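Local coordinates for choline/ethanolamine kinase family protein (Mesorhizobium loti, PDB 3DXQ), which probably phosphorylates ethanolamine, choline or a similar small alcohol, using a protein-kinase-like fold, at residues His153-Glu158 with Arg281-Met286; Cys178-Glu183 with Leu206-Asp211; Leu212-Lys217 with Asp276-Arg281; Val243-Ala248 with Pro289-His294. All coordinates share one frame; numbering follows the deposited sequence. Where two conformers were deposited one is given.

Contact 1 of 4, residues His153-Glu158 with Arg281-Met286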
loop_
_atom_site.group_PDB
_atom_site.type_symbol
_atom_site.label_atom_id
_atom_site.label_comp_id
_atom_site.label_asym_id
_atom_site.label_seq_id
_atom_site.Cartn_x
_atom_site.Cartn_y
_atom_site.Cartn_z
ATOM N N HIS A 153 25.199 1.281 1.834
ATOM C CA HIS A 153 25.646 2.178 0.771
ATOM C C HIS A 153 25.639 1.531 -0.626
ATOM O O HIS A 153 25.455 2.227 -1.631
ATOM C CB HIS A 153 27.003 2.792 1.130
ATOM C CG HIS A 153 26.958 3.620 2.379
ATOM N ND1 HIS A 153 27.508 3.202 3.574
ATOM C CD2 HIS A 153 26.383 4.822 2.628
ATOM C CE1 HIS A 153 27.298 4.123 4.500
ATOM N NE2 HIS A 153 26.617 5.115 3.952
ATOM N N ASP A 154 25.802 0.214 -0.695
ATOM C CA ASP A 154 25.746 -0.485 -1.984
ATOM C C ASP A 154 24.309 -0.451 -2.507
ATOM O O ASP A 154 24.037 0.002 -3.627
ATOM C CB ASP A 154 26.208 -1.939 -1.849
ATOM C CG ASP A 154 27.650 -2.058 -1.389
ATOM O OD1 ASP A 154 28.481 -1.200 -1.766
ATOM O OD2 ASP A 154 27.949 -3.018 -0.650
ATOM N N VAL A 155 23.386 -0.916 -1.679
ATOM C CA VAL A 155 21.992 -0.910 -2.053
ATOM C C VAL A 155 21.557 0.499 -2.513
ATOM O O VAL A 155 20.811 0.631 -3.499
ATOM C CB VAL A 155 21.102 -1.425 -0.901
ATOM C CG1 VAL A 155 19.649 -1.072 -1.153
ATOM C CG2 VAL A 155 21.279 -2.930 -0.707
ATOM N N VAL A 156 22.027 1.545 -1.823
ATOM C CA VAL A 156 21.683 2.924 -2.219
ATOM C C VAL A 156 22.334 3.271 -3.569
ATOM O O VAL A 156 21.691 3.853 -4.457
ATOM C CB VAL A 156 22.072 3.953 -1.127
ATOM C CG1 VAL A 156 21.863 5.379 -1.620
ATOM C CG2 VAL A 156 21.269 3.710 0.126
ATOM N N ARG A 157 23.602 2.892 -3.723
ATOM C CA ARG A 157 24.323 3.142 -4.960
ATOM C C ARG A 157 23.639 2.385 -6.097
ATOM O O ARG A 157 23.275 2.974 -7.123
ATOM C CB ARG A 157 25.790 2.725 -4.824
ATOM C CG ARG A 157 26.647 2.984 -6.066
ATOM C CD ARG A 157 28.071 2.501 -5.873
ATOM N NE ARG A 157 28.107 1.174 -5.253
ATOM C CZ ARG A 157 27.851 0.017 -5.874
ATOM N NH1 ARG A 157 27.545 -0.018 -7.170
ATOM N NH2 ARG A 157 27.911 -1.123 -5.189
ATOM N N GLU A 158 23.429 1.089 -5.897
ATOM C CA GLU A 158 22.762 0.269 -6.912
ATOM C C GLU A 158 21.371 0.804 -7.262
ATOM O O GLU A 158 20.946 0.691 -8.413
ATOM C CB GLU A 158 22.645 -1.204 -6.485
ATOM C CG GLU A 158 23.974 -1.958 -6.230
ATOM C CD GLU A 158 24.881 -2.106 -7.466
ATOM O OE1 GLU A 158 24.529 -1.569 -8.545
ATOM O OE2 GLU A 158 25.965 -2.758 -7.351
ATOM N N ARG A 281 15.814 -8.610 2.825
ATOM C CA ARG A 281 15.015 -9.159 1.735
ATOM C C ARG A 281 15.328 -8.418 0.433
ATOM O O ARG A 281 15.531 -9.033 -0.621
ATOM C CB ARG A 281 13.522 -9.028 2.079
ATOM C CG ARG A 281 12.571 -9.574 1.024
ATOM C CD ARG A 281 11.184 -9.745 1.596
ATOM N NE ARG A 281 10.642 -8.478 2.067
ATOM C CZ ARG A 281 9.549 -8.341 2.810
ATOM N NH1 ARG A 281 8.855 -9.400 3.196
ATOM N NH2 ARG A 281 9.157 -7.132 3.184
ATOM N N CYS A 282 15.347 -7.092 0.531
ATOM C CA CYS A 282 15.656 -6.214 -0.576
ATOM C C CYS A 282 17.025 -6.521 -1.147
ATOM O O CYS A 282 17.171 -6.769 -2.346
ATOM C CB CYS A 282 15.627 -4.774 -0.094
ATOM S SG CYS A 282 16.239 -3.652 -1.303
ATOM N N LYS A 283 18.027 -6.498 -0.267
ATOM C CA LYS A 283 19.400 -6.775 -0.638
ATOM C C LYS A 283 19.490 -8.153 -1.283
ATOM O O LYS A 283 20.244 -8.343 -2.244
ATOM C CB LYS A 283 20.298 -6.692 0.602
ATOM C CG LYS A 283 21.761 -7.121 0.411
ATOM C CD LYS A 283 22.533 -7.025 1.747
ATOM C CE LYS A 283 23.761 -7.929 1.793
ATOM N NZ LYS A 283 24.703 -7.592 0.735
ATOM N N ALA A 284 18.734 -9.114 -0.752
ATOM C CA ALA A 284 18.712 -10.470 -1.311
ATOM C C ALA A 284 18.243 -10.453 -2.753
ATOM O O ALA A 284 18.901 -11.035 -3.636
ATOM C CB ALA A 284 17.822 -11.383 -0.489
ATOM N N LEU A 285 17.126 -9.763 -2.982
ATOM C CA LEU A 285 16.539 -9.650 -4.307
ATOM C C LEU A 285 17.492 -8.985 -5.285
ATOM O O LEU A 285 17.689 -9.484 -6.390
ATOM C CB LEU A 285 15.229 -8.850 -4.245
ATOM C CG LEU A 285 14.432 -8.744 -5.539
ATOM C CD1 LEU A 285 14.169 -10.129 -6.119
ATOM C CD2 LEU A 285 13.152 -7.996 -5.288
HETATM N N MSE A 286 18.087 -7.869 -4.873
HETATM C CA MSE A 286 18.977 -7.122 -5.760
HETATM C C MSE A 286 20.233 -7.911 -6.130
HETATM O O MSE A 286 20.830 -7.685 -7.177
HETATM C CB MSE A 286 19.329 -5.758 -5.155
HETATM C CG MSE A 286 18.120 -4.842 -5.030
HETATM SE SE MSE A 286 18.551 -3.069 -4.394
HETATM C CE MSE A 286 19.126 -2.190 -6.074
#

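Contact 2 of 4, residues Cys178-Glu183 with Leu206-Asp211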
loop_
_atom_site.group_PDB
_atom_site.type_symbol
_atom_site.label_atom_id
_atom_site.label_comp_id
_atom_site.label_asym_id
_atom_site.label_seq_id
_atom_site.Cartn_x
_atom_site.Cartn_y
_atom_site.Cartn_z
ATOM N N CYS A 178 -0.792 2.905 -3.848
ATOM C CA CYS A 178 0.555 3.194 -3.319
ATOM C C CYS A 178 1.009 2.512 -2.033
ATOM O O CYS A 178 2.202 2.460 -1.772
ATOM C CB CYS A 178 0.778 4.695 -3.195
ATOM S SG CYS A 178 0.757 5.507 -4.787
ATOM N N ASP A 179 0.086 2.022 -1.217
ATOM C CA ASP A 179 0.461 1.250 -0.041
ATOM C C ASP A 179 -0.488 0.072 0.129
ATOM O O ASP A 179 -1.156 -0.043 1.154
ATOM C CB ASP A 179 0.462 2.127 1.220
ATOM C CG ASP A 179 1.033 1.403 2.446
ATOM O OD1 ASP A 179 2.069 0.703 2.318
ATOM O OD2 ASP A 179 0.436 1.546 3.531
ATOM N N PRO A 180 -0.553 -0.808 -0.882
ATOM C CA PRO A 180 -1.491 -1.933 -0.866
ATOM C C PRO A 180 -1.105 -3.092 0.066
ATOM O O PRO A 180 -0.810 -4.199 -0.393
ATOM C CB PRO A 180 -1.515 -2.375 -2.335
ATOM C CG PRO A 180 -0.141 -2.046 -2.821
ATOM C CD PRO A 180 0.235 -0.770 -2.131
ATOM N N LEU A 181 -1.119 -2.829 1.368
ATOM C CA LEU A 181 -0.902 -3.873 2.358
ATOM C C LEU A 181 -2.022 -4.910 2.234
ATOM O O LEU A 181 -3.142 -4.591 1.847
ATOM C CB LEU A 181 -0.907 -3.304 3.779
ATOM C CG LEU A 181 0.087 -2.190 4.181
ATOM C CD1 LEU A 181 -0.425 -1.488 5.448
ATOM C CD2 LEU A 181 1.531 -2.688 4.377
ATOM N N CYS A 182 -1.712 -6.157 2.560
ATOM C CA CYS A 182 -2.684 -7.210 2.476
ATOM C C CYS A 182 -3.962 -6.844 3.222
ATOM O O CYS A 182 -5.075 -7.078 2.706
ATOM C CB CYS A 182 -2.100 -8.491 3.038
ATOM S SG CYS A 182 -0.731 -9.116 2.078
ATOM N N GLU A 183 -3.785 -6.233 4.401
ATOM C CA GLU A 183 -4.913 -5.865 5.281
ATOM C C GLU A 183 -5.870 -4.869 4.628
ATOM O O GLU A 183 -7.036 -4.805 4.980
ATOM C CB GLU A 183 -4.445 -5.310 6.639
ATOM C CG GLU A 183 -3.661 -4.001 6.583
ATOM C CD GLU A 183 -3.504 -3.339 7.943
ATOM O OE1 GLU A 183 -4.518 -2.862 8.508
ATOM O OE2 GLU A 183 -2.356 -3.271 8.434
ATOM N N LEU A 206 2.534 -0.145 -12.007
ATOM C CA LEU A 206 3.219 -1.350 -11.544
ATOM C C LEU A 206 3.858 -1.217 -10.168
ATOM O O LEU A 206 4.378 -2.200 -9.616
ATOM C CB LEU A 206 4.245 -1.843 -12.587
ATOM C CG LEU A 206 3.616 -2.172 -13.934
ATOM C CD1 LEU A 206 4.550 -2.982 -14.799
ATOM C CD2 LEU A 206 2.247 -2.871 -13.765
ATOM N N TRP A 207 3.828 -0.020 -9.598
ATOM C CA TRP A 207 4.303 0.133 -8.228
ATOM C C TRP A 207 3.347 -0.607 -7.298
ATOM O O TRP A 207 3.784 -1.258 -6.343
ATOM C CB TRP A 207 4.365 1.586 -7.800
ATOM C CG TRP A 207 4.430 1.709 -6.339
ATOM C CD1 TRP A 207 3.373 1.752 -5.475
ATOM C CD2 TRP A 207 5.612 1.788 -5.542
ATOM N NE1 TRP A 207 3.827 1.854 -4.180
ATOM C CE2 TRP A 207 5.197 1.892 -4.192
ATOM C CE3 TRP A 207 6.974 1.798 -5.835
ATOM C CZ2 TRP A 207 6.091 1.987 -3.147
ATOM C CZ3 TRP A 207 7.874 1.893 -4.790
ATOM C CH2 TRP A 207 7.430 1.982 -3.458
ATOM N N ASP A 208 2.048 -0.487 -7.576
ATOM C CA ASP A 208 1.021 -1.152 -6.795
ATOM C C ASP A 208 1.199 -2.659 -6.803
ATOM O O ASP A 208 1.116 -3.311 -5.741
ATOM C CB ASP A 208 -0.390 -0.794 -7.324
ATOM C CG ASP A 208 -0.909 0.547 -6.790
ATOM O OD1 ASP A 208 -0.226 1.179 -5.934
ATOM O OD2 ASP A 208 -2.027 0.954 -7.201
ATOM N N LEU A 209 1.432 -3.208 -7.995
ATOM C CA LEU A 209 1.664 -4.658 -8.145
ATOM C C LEU A 209 2.902 -5.085 -7.383
ATOM O O LEU A 209 2.872 -6.078 -6.652
ATOM C CB LEU A 209 1.752 -5.093 -9.617
ATOM C CG LEU A 209 0.376 -5.258 -10.295
ATOM C CD1 LEU A 209 -0.430 -3.949 -10.377
ATOM C CD2 LEU A 209 0.482 -5.852 -11.690
ATOM N N GLY A 210 3.978 -4.320 -7.515
ATOM C CA GLY A 210 5.225 -4.676 -6.817
ATOM C C GLY A 210 5.075 -4.606 -5.305
ATOM O O GLY A 210 5.595 -5.455 -4.562
ATOM N N ASP A 211 4.347 -3.591 -4.850
ATOM C CA ASP A 211 4.162 -3.369 -3.422
ATOM C C ASP A 211 3.355 -4.494 -2.792
ATOM O O ASP A 211 3.748 -5.048 -1.764
ATOM C CB ASP A 211 3.479 -2.032 -3.187
ATOM C CG ASP A 211 3.591 -1.547 -1.736
ATOM O OD1 ASP A 211 3.161 -2.225 -0.793
ATOM O OD2 ASP A 211 4.065 -0.423 -1.547
#

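Contact 3 of 4, residues Leu212-Lys217 with Asp276-Arg281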
loop_
_atom_site.group_PDB
_atom_site.type_symbol
_atom_site.label_atom_id
_atom_site.label_comp_id
_atom_site.label_asym_id
_atom_site.label_seq_id
_atom_site.Cartn_x
_atom_site.Cartn_y
_atom_site.Cartn_z
ATOM N N LEU A 212 2.240 -4.844 -3.411
ATOM C CA LEU A 212 1.427 -5.944 -2.915
ATOM C C LEU A 212 2.238 -7.217 -2.853
ATOM O O LEU A 212 2.184 -7.930 -1.856
ATOM C CB LEU A 212 0.217 -6.155 -3.819
ATOM C CG LEU A 212 -0.661 -7.359 -3.538
ATOM C CD1 LEU A 212 -0.932 -7.452 -2.027
ATOM C CD2 LEU A 212 -1.977 -7.246 -4.352
ATOM N N SER A 213 2.990 -7.504 -3.911
ATOM C CA SER A 213 3.796 -8.724 -3.965
ATOM C C SER A 213 4.746 -8.844 -2.788
ATOM O O SER A 213 4.795 -9.899 -2.145
ATOM C CB SER A 213 4.605 -8.781 -5.262
ATOM O OG SER A 213 5.283 -10.016 -5.390
ATOM N N VAL A 214 5.491 -7.770 -2.503
ATOM C CA VAL A 214 6.444 -7.774 -1.382
ATOM C C VAL A 214 5.735 -7.830 -0.028
ATOM O O VAL A 214 6.239 -8.463 0.919
ATOM C CB VAL A 214 7.374 -6.556 -1.408
ATOM C CG1 VAL A 214 8.156 -6.445 -0.130
ATOM C CG2 VAL A 214 8.310 -6.674 -2.533
ATOM N N GLU A 215 4.575 -7.181 0.063
ATOM C CA GLU A 215 3.817 -7.143 1.313
ATOM C C GLU A 215 3.131 -8.477 1.565
ATOM O O GLU A 215 2.996 -8.913 2.712
ATOM C CB GLU A 215 2.778 -6.020 1.295
ATOM C CG GLU A 215 3.331 -4.567 1.360
ATOM C CD GLU A 215 3.912 -4.192 2.711
ATOM O OE1 GLU A 215 3.436 -4.728 3.729
ATOM O OE2 GLU A 215 4.846 -3.357 2.754
ATOM N N GLY A 216 2.706 -9.141 0.494
ATOM C CA GLY A 216 2.053 -10.459 0.616
ATOM C C GLY A 216 2.974 -11.667 0.605
ATOM O O GLY A 216 2.503 -12.804 0.688
ATOM N N LYS A 217 4.279 -11.418 0.495
ATOM C CA LYS A 217 5.277 -12.484 0.381
ATOM C C LYS A 217 4.864 -13.427 -0.737
ATOM O O LYS A 217 4.816 -14.639 -0.558
ATOM C CB LYS A 217 5.430 -13.249 1.698
ATOM C CG LYS A 217 5.542 -12.369 2.937
ATOM C CD LYS A 217 6.104 -13.129 4.140
ATOM C CE LYS A 217 6.010 -12.292 5.420
ATOM N NZ LYS A 217 6.759 -12.882 6.576
ATOM N N ASP A 276 15.705 -4.084 9.542
ATOM C CA ASP A 276 16.656 -5.141 9.150
ATOM C C ASP A 276 16.016 -6.215 8.279
ATOM O O ASP A 276 16.670 -6.777 7.396
ATOM C CB ASP A 276 17.273 -5.819 10.383
ATOM C CG ASP A 276 18.315 -4.957 11.069
ATOM O OD1 ASP A 276 18.806 -4.005 10.435
ATOM O OD2 ASP A 276 18.653 -5.238 12.240
ATOM N N GLY A 277 14.742 -6.501 8.538
ATOM C CA GLY A 277 14.017 -7.513 7.787
ATOM C C GLY A 277 13.865 -7.101 6.344
ATOM O O GLY A 277 14.380 -7.781 5.440
ATOM N N ARG A 278 13.197 -5.960 6.149
ATOM C CA ARG A 278 12.880 -5.438 4.819
ATOM C C ARG A 278 14.117 -5.113 4.006
ATOM O O ARG A 278 14.092 -5.200 2.782
ATOM C CB ARG A 278 12.000 -4.189 4.907
ATOM C CG ARG A 278 10.756 -4.373 5.748
ATOM C CD ARG A 278 9.660 -3.386 5.375
ATOM N NE ARG A 278 9.137 -3.667 4.041
ATOM C CZ ARG A 278 8.045 -3.127 3.511
ATOM N NH1 ARG A 278 7.315 -2.269 4.203
ATOM N NH2 ARG A 278 7.678 -3.464 2.284
ATOM N N PHE A 279 15.194 -4.734 4.675
ATOM C CA PHE A 279 16.430 -4.448 3.968
ATOM C C PHE A 279 17.053 -5.734 3.444
ATOM O O PHE A 279 17.382 -5.830 2.265
ATOM C CB PHE A 279 17.430 -3.743 4.868
ATOM C CG PHE A 279 18.713 -3.419 4.176
ATOM C CD1 PHE A 279 18.832 -2.256 3.432
ATOM C CD2 PHE A 279 19.783 -4.297 4.226
ATOM C CE1 PHE A 279 20.012 -1.960 2.767
ATOM C CE2 PHE A 279 20.968 -4.007 3.571
ATOM C CZ PHE A 279 21.082 -2.838 2.833
ATOM N N ALA A 280 17.214 -6.713 4.332
ATOM C CA ALA A 280 17.852 -7.991 3.993
ATOM C C ALA A 280 17.145 -8.689 2.837
ATOM O O ALA A 280 17.796 -9.280 1.972
ATOM C CB ALA A 280 17.889 -8.890 5.208
ATOM N N ARG A 281 15.814 -8.610 2.825
ATOM C CA ARG A 281 15.015 -9.159 1.735
ATOM C C ARG A 281 15.328 -8.418 0.433
ATOM O O ARG A 281 15.531 -9.033 -0.621
ATOM C CB ARG A 281 13.522 -9.028 2.079
ATOM C CG ARG A 281 12.571 -9.574 1.024
ATOM C CD ARG A 281 11.184 -9.745 1.596
ATOM N NE ARG A 281 10.642 -8.478 2.067
ATOM C CZ ARG A 281 9.549 -8.341 2.810
ATOM N NH1 ARG A 281 8.855 -9.400 3.196
ATOM N NH2 ARG A 281 9.157 -7.132 3.184
#

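Contact 4 of 4, residues Val243-Ala248 with Pro289-His294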
loop_
_atom_site.group_PDB
_atom_site.type_symbol
_atom_site.label_atom_id
_atom_site.label_comp_id
_atom_site.label_asym_id
_atom_site.label_seq_id
_atom_site.Cartn_x
_atom_site.Cartn_y
_atom_site.Cartn_z
ATOM N N VAL A 243 7.906 -4.629 -12.087
ATOM C CA VAL A 243 7.355 -5.142 -10.846
ATOM C C VAL A 243 8.515 -5.548 -9.932
ATOM O O VAL A 243 8.614 -5.115 -8.782
ATOM C CB VAL A 243 6.413 -6.316 -11.075
ATOM C CG1 VAL A 243 5.823 -6.748 -9.757
ATOM C CG2 VAL A 243 5.315 -5.932 -12.025
ATOM N N VAL A 244 9.421 -6.350 -10.446
ATOM C CA VAL A 244 10.552 -6.786 -9.624
ATOM C C VAL A 244 11.352 -5.572 -9.108
ATOM O O VAL A 244 11.761 -5.542 -7.951
ATOM C CB VAL A 244 11.412 -7.782 -10.389
ATOM C CG1 VAL A 244 12.694 -8.109 -9.636
ATOM C CG2 VAL A 244 10.600 -9.034 -10.642
ATOM N N ILE A 245 11.529 -4.561 -9.954
ATOM C CA ILE A 245 12.250 -3.348 -9.572
ATOM C C ILE A 245 11.572 -2.652 -8.385
ATOM O O ILE A 245 12.243 -2.236 -7.412
ATOM C CB ILE A 245 12.372 -2.371 -10.775
ATOM C CG1 ILE A 245 13.539 -2.793 -11.663
ATOM C CG2 ILE A 245 12.603 -0.953 -10.323
ATOM C CD1 ILE A 245 14.845 -2.814 -10.923
ATOM N N TYR A 246 10.247 -2.545 -8.459
ATOM C CA TYR A 246 9.482 -1.927 -7.384
ATOM C C TYR A 246 9.455 -2.799 -6.127
ATOM O O TYR A 246 9.461 -2.264 -5.014
ATOM C CB TYR A 246 8.064 -1.552 -7.847
ATOM C CG TYR A 246 8.062 -0.437 -8.884
ATOM C CD1 TYR A 246 8.756 0.747 -8.666
ATOM C CD2 TYR A 246 7.356 -0.568 -10.071
ATOM C CE1 TYR A 246 8.766 1.769 -9.618
ATOM C CE2 TYR A 246 7.345 0.452 -11.030
ATOM C CZ TYR A 246 8.058 1.622 -10.798
ATOM O OH TYR A 246 8.046 2.641 -11.741
ATOM N N LYS A 247 9.422 -4.123 -6.281
ATOM C CA LYS A 247 9.568 -4.984 -5.111
ATOM C C LYS A 247 10.797 -4.517 -4.321
ATOM O O LYS A 247 10.718 -4.303 -3.122
ATOM C CB LYS A 247 9.751 -6.452 -5.501
ATOM C CG LYS A 247 8.491 -7.274 -5.698
ATOM C CD LYS A 247 8.871 -8.631 -6.288
ATOM C CE LYS A 247 8.070 -9.784 -5.723
ATOM N NZ LYS A 247 8.303 -11.074 -6.460
ATOM N N ALA A 248 11.920 -4.326 -5.007
ATOM C CA ALA A 248 13.153 -3.906 -4.339
ATOM C C ALA A 248 13.031 -2.491 -3.775
ATOM O O ALA A 248 13.353 -2.264 -2.616
ATOM C CB ALA A 248 14.370 -4.012 -5.289
ATOM N N PRO A 289 21.068 -13.010 -9.716
ATOM C CA PRO A 289 21.426 -12.683 -11.100
ATOM C C PRO A 289 20.192 -12.387 -11.943
ATOM O O PRO A 289 20.294 -11.714 -12.958
ATOM C CB PRO A 289 22.161 -13.933 -11.594
ATOM C CG PRO A 289 21.745 -15.034 -10.669
ATOM C CD PRO A 289 21.390 -14.405 -9.360
ATOM N N GLU A 290 19.031 -12.874 -11.507
ATOM C CA GLU A 290 17.766 -12.567 -12.167
ATOM C C GLU A 290 17.526 -11.057 -12.197
ATOM O O GLU A 290 17.064 -10.515 -13.193
ATOM C CB GLU A 290 16.594 -13.238 -11.441
ATOM C CG GLU A 290 16.418 -14.723 -11.689
ATOM C CD GLU A 290 17.361 -15.613 -10.895
ATOM O OE1 GLU A 290 18.371 -15.126 -10.327
ATOM O OE2 GLU A 290 17.086 -16.828 -10.859
ATOM N N PHE A 291 17.848 -10.389 -11.096
ATOM C CA PHE A 291 17.554 -8.967 -10.933
ATOM C C PHE A 291 18.217 -8.100 -11.993
ATOM O O PHE A 291 17.578 -7.192 -12.516
ATOM C CB PHE A 291 17.964 -8.503 -9.531
ATOM C CG PHE A 291 17.512 -7.118 -9.193
ATOM C CD1 PHE A 291 16.173 -6.869 -8.886
ATOM C CD2 PHE A 291 18.413 -6.064 -9.161
ATOM C CE1 PHE A 291 15.729 -5.586 -8.576
ATOM C CE2 PHE A 291 17.982 -4.780 -8.845
ATOM C CZ PHE A 291 16.632 -4.541 -8.555
ATOM N N SER A 292 19.487 -8.363 -12.304
ATOM C CA SER A 292 20.175 -7.589 -13.333
ATOM C C SER A 292 19.511 -7.803 -14.691
ATOM O O SER A 292 19.442 -6.878 -15.494
ATOM C CB SER A 292 21.653 -7.936 -13.390
ATOM O OG SER A 292 21.828 -9.308 -13.669
ATOM N N ARG A 293 19.007 -9.011 -14.938
ATOM C CA ARG A 293 18.226 -9.282 -16.165
ATOM C C ARG A 293 16.938 -8.476 -16.214
ATOM O O ARG A 293 16.579 -7.926 -17.260
ATOM C CB ARG A 293 17.879 -10.767 -16.302
ATOM C CG ARG A 293 18.626 -11.499 -17.397
ATOM C CD ARG A 293 18.362 -12.995 -17.295
ATOM N NE ARG A 293 19.290 -13.663 -16.368
ATOM C CZ ARG A 293 18.970 -14.653 -15.531
ATOM N NH1 ARG A 293 17.717 -15.094 -15.431
ATOM N NH2 ARG A 293 19.910 -15.182 -14.753
ATOM N N HIS A 294 16.237 -8.420 -15.086
ATOM C CA HIS A 294 15.013 -7.632 -14.987
ATOM C C HIS A 294 15.292 -6.146 -15.185
ATOM O O HIS A 294 14.489 -5.424 -15.796
ATOM C CB HIS A 294 14.326 -7.863 -13.643
ATOM C CG HIS A 294 13.588 -9.158 -13.563
ATOM N ND1 HIS A 294 13.780 -10.064 -12.545
ATOM C CD2 HIS A 294 12.657 -9.703 -14.381
ATOM C CE1 HIS A 294 13.005 -11.114 -12.739
ATOM N NE2 HIS A 294 12.317 -10.922 -13.850
#

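Contact 1 of 4, residues His153-Glu158 with Arg281-Met286
Val155 sets its two methyl groups on different parts of helix 271-287. CG1 of Val155 lies 4.0 Å from the selenium, SE, of Met286, which is present as selenomethionine, and 4.3 Å from SG of Cys282. The other branch, CG2 of Val155, rests beside CB of Lys283 at 4.1 Å. This division follows from chi1 of 165°, which puts CG1 opposite the main-chain nitrogen and CG2 opposite the carbonyl carbon. Met286 bends at its last torsion, so that its terminal CE comes 3.7 Å from CB of Glu158. This is the close-packed half, wholly apolar, and no hydrogen bond crosses the contact. The outer half is looser and charged. Only the root of Glu158 is touched; its carboxylate leads away to Arg157, with NH1 of Arg157 3.2 Å from OE2 of Glu158, and Arg157 also makes a weak link to Asp154. Lys283 turns its amine to Glu287, and Asp154 stays beyond salt-bridge distance of it. The two helical segments cross at 55° with axes 10.8 Å apart, and helix 237-263 closes the inner side, placing Leu252 on Val155, Asp251 on Cys282 and Ala248 on Met286.

Contact 2 of 4, residues Cys178-Glu183 with Leu206-Asp211
Asp211 crosses the ring of Pro180 at a slant, and each of its side-chain atoms meets something on the loop. CB of Asp211 is 3.6 Å from CG of Pro180. A chi1 of -164° swings the carboxylate opposite the main-chain nitrogen, beside the proline ring: CG of Asp211 sits 3.5 Å from CD of Pro180, and OD1 keeps beside that same CD. OD2 of Asp211 ends 3.4 Å from O of Cys178, two acceptors without a hydrogen bond. The loop carries the His-x-Asp-x-x-x-x-Asn pattern of His177, Asp179 and Asn184, the catalytic-loop signature of protein-kinase-like phosphotransferases. Asp208 holds this loop by its main chain: N of Cys178 donates to OD1 of Asp208 at 2.8 Å, on the syn side of the carboxylate, while OD2 takes His177 N and His118 NE2. An aspartate in the equivalent helix of protein kinases grips the catalytic loop similarly. Trp207 adds a nearly straight bond, NE1 to O of Cys178 at 3.0 Å and 166°, with the oxygen close to the indole plane but the donor 38° out of the carbonyl plane. A phenylalanine in place of Trp207 has no ring N-H, and the buried carbonyl of Cys178 would probably lose this donor.

Contact 3 of 4, residues Leu212-Lys217 with Asp276-Arg281
Bends within the chains of Glu215 and Arg278 bring their charged ends together. Glu215 folds at its second torsion, carrying its carboxylate round from a CB that points away from helix 271-287, and Arg278 turns at chi3, 68°, to present its guanidinium. OE2 of Glu215 comes 2.9 Å from NH2 of Arg278 and 3.1 Å from NH1 of Arg278. The two flat groups stand 80° apart, far from the shared plane of a two-pronged pair, and the NH2 hydrogen bond is weak, bent to 122°. The salt bridge probably owes more to charge than to a well-aimed bond. Arg278 is further fixed by Asp251 at NE and by Tyr274 at NH1. Val214 touches both arginines from the helix 206-215 side: its CG1 meets the edge of the Arg278 guanidinium, 3.9 Å from NH2 of Arg278, and lies over one face of the Arg281 guanidinium, 3.5 Å from NH2 of Arg281. That second NH2 also reaches OD1 of Asp251, whose negative charge probably offsets the closeness of the two arginines. Farther out, CG of Lys217 makes a loose contact with NH1 of Arg281. Asp251 ties both arginines of helix 271-287 to helix 237-263, while Glu215 and Val214 bring in helix 206-215, a three-helix junction in the helical C-terminal lobe of the kinase-like fold.

Contact 4 of 4, residues Val243-Ala248 with Pro289-His294
Val244 meets both Phe291 and His294, CG1 touching the two rings and CG2 the imidazole alone, where helix 289-300 packs against the long helix 237-263 in the helical lobe of this kinase-like fold. Their short axes come within 9.9 Å, with N-to-C directions 121° apart. CG2 of Val244 stands over one face of the imidazole in a CH-pi contact, 3.9 Å from the centroid of the His294 ring and only 14° off its normal. CG1 of Val244 touches ND1 of His294 at 3.7 Å and turns also to the edge of the Phe291 ring, 3.8 Å from CD1 of Phe291. Val244 stands nearly perpendicular to His294 but runs antiparallel alongside Phe291. Phe291 has its ring carried across the interface by a chi1 of -171°, with CG opposite the backbone N, and the ring end enters between Ile245 and Ala248. An alanine at His294 removes the imidazole, and CG2 of Val244 would probably lose the aromatic face that covers it. Helices on other sides complete the packing: Ile245 also touches Val162 and Leu166 of helix 152-167, and Phe291 also rests on Met286 of helix 271-287. At the far end of the Phe291 ring, CB of Ala248 approaches CE1 of Phe291 to 3.9 Å, and CD1 of Ile245 meets CZ of Phe291 obliquely.

Contact 2 lies deepest, its centre about 4 Å from the centre of the chain, and fixes the probable catalytic loop to helix 206-215. Contact 3 takes over further along that helix, about 12 Å away between centres, and joins it to helix 271-287. Contact 1 shares helix 271-287 and Arg281 with contact 3, their centres about 12 Å apart, while contact 4, about 11 Å from contact 1, packs the C-terminal helix 289-300. Along the chain, contacts 2 and 3 are nested inside the loop closed by contact 1, whereas contact 4 alternates with contacts 1 and 3. Helices from residue 206 onward form one packed body, to which contact 2 fastens the loop.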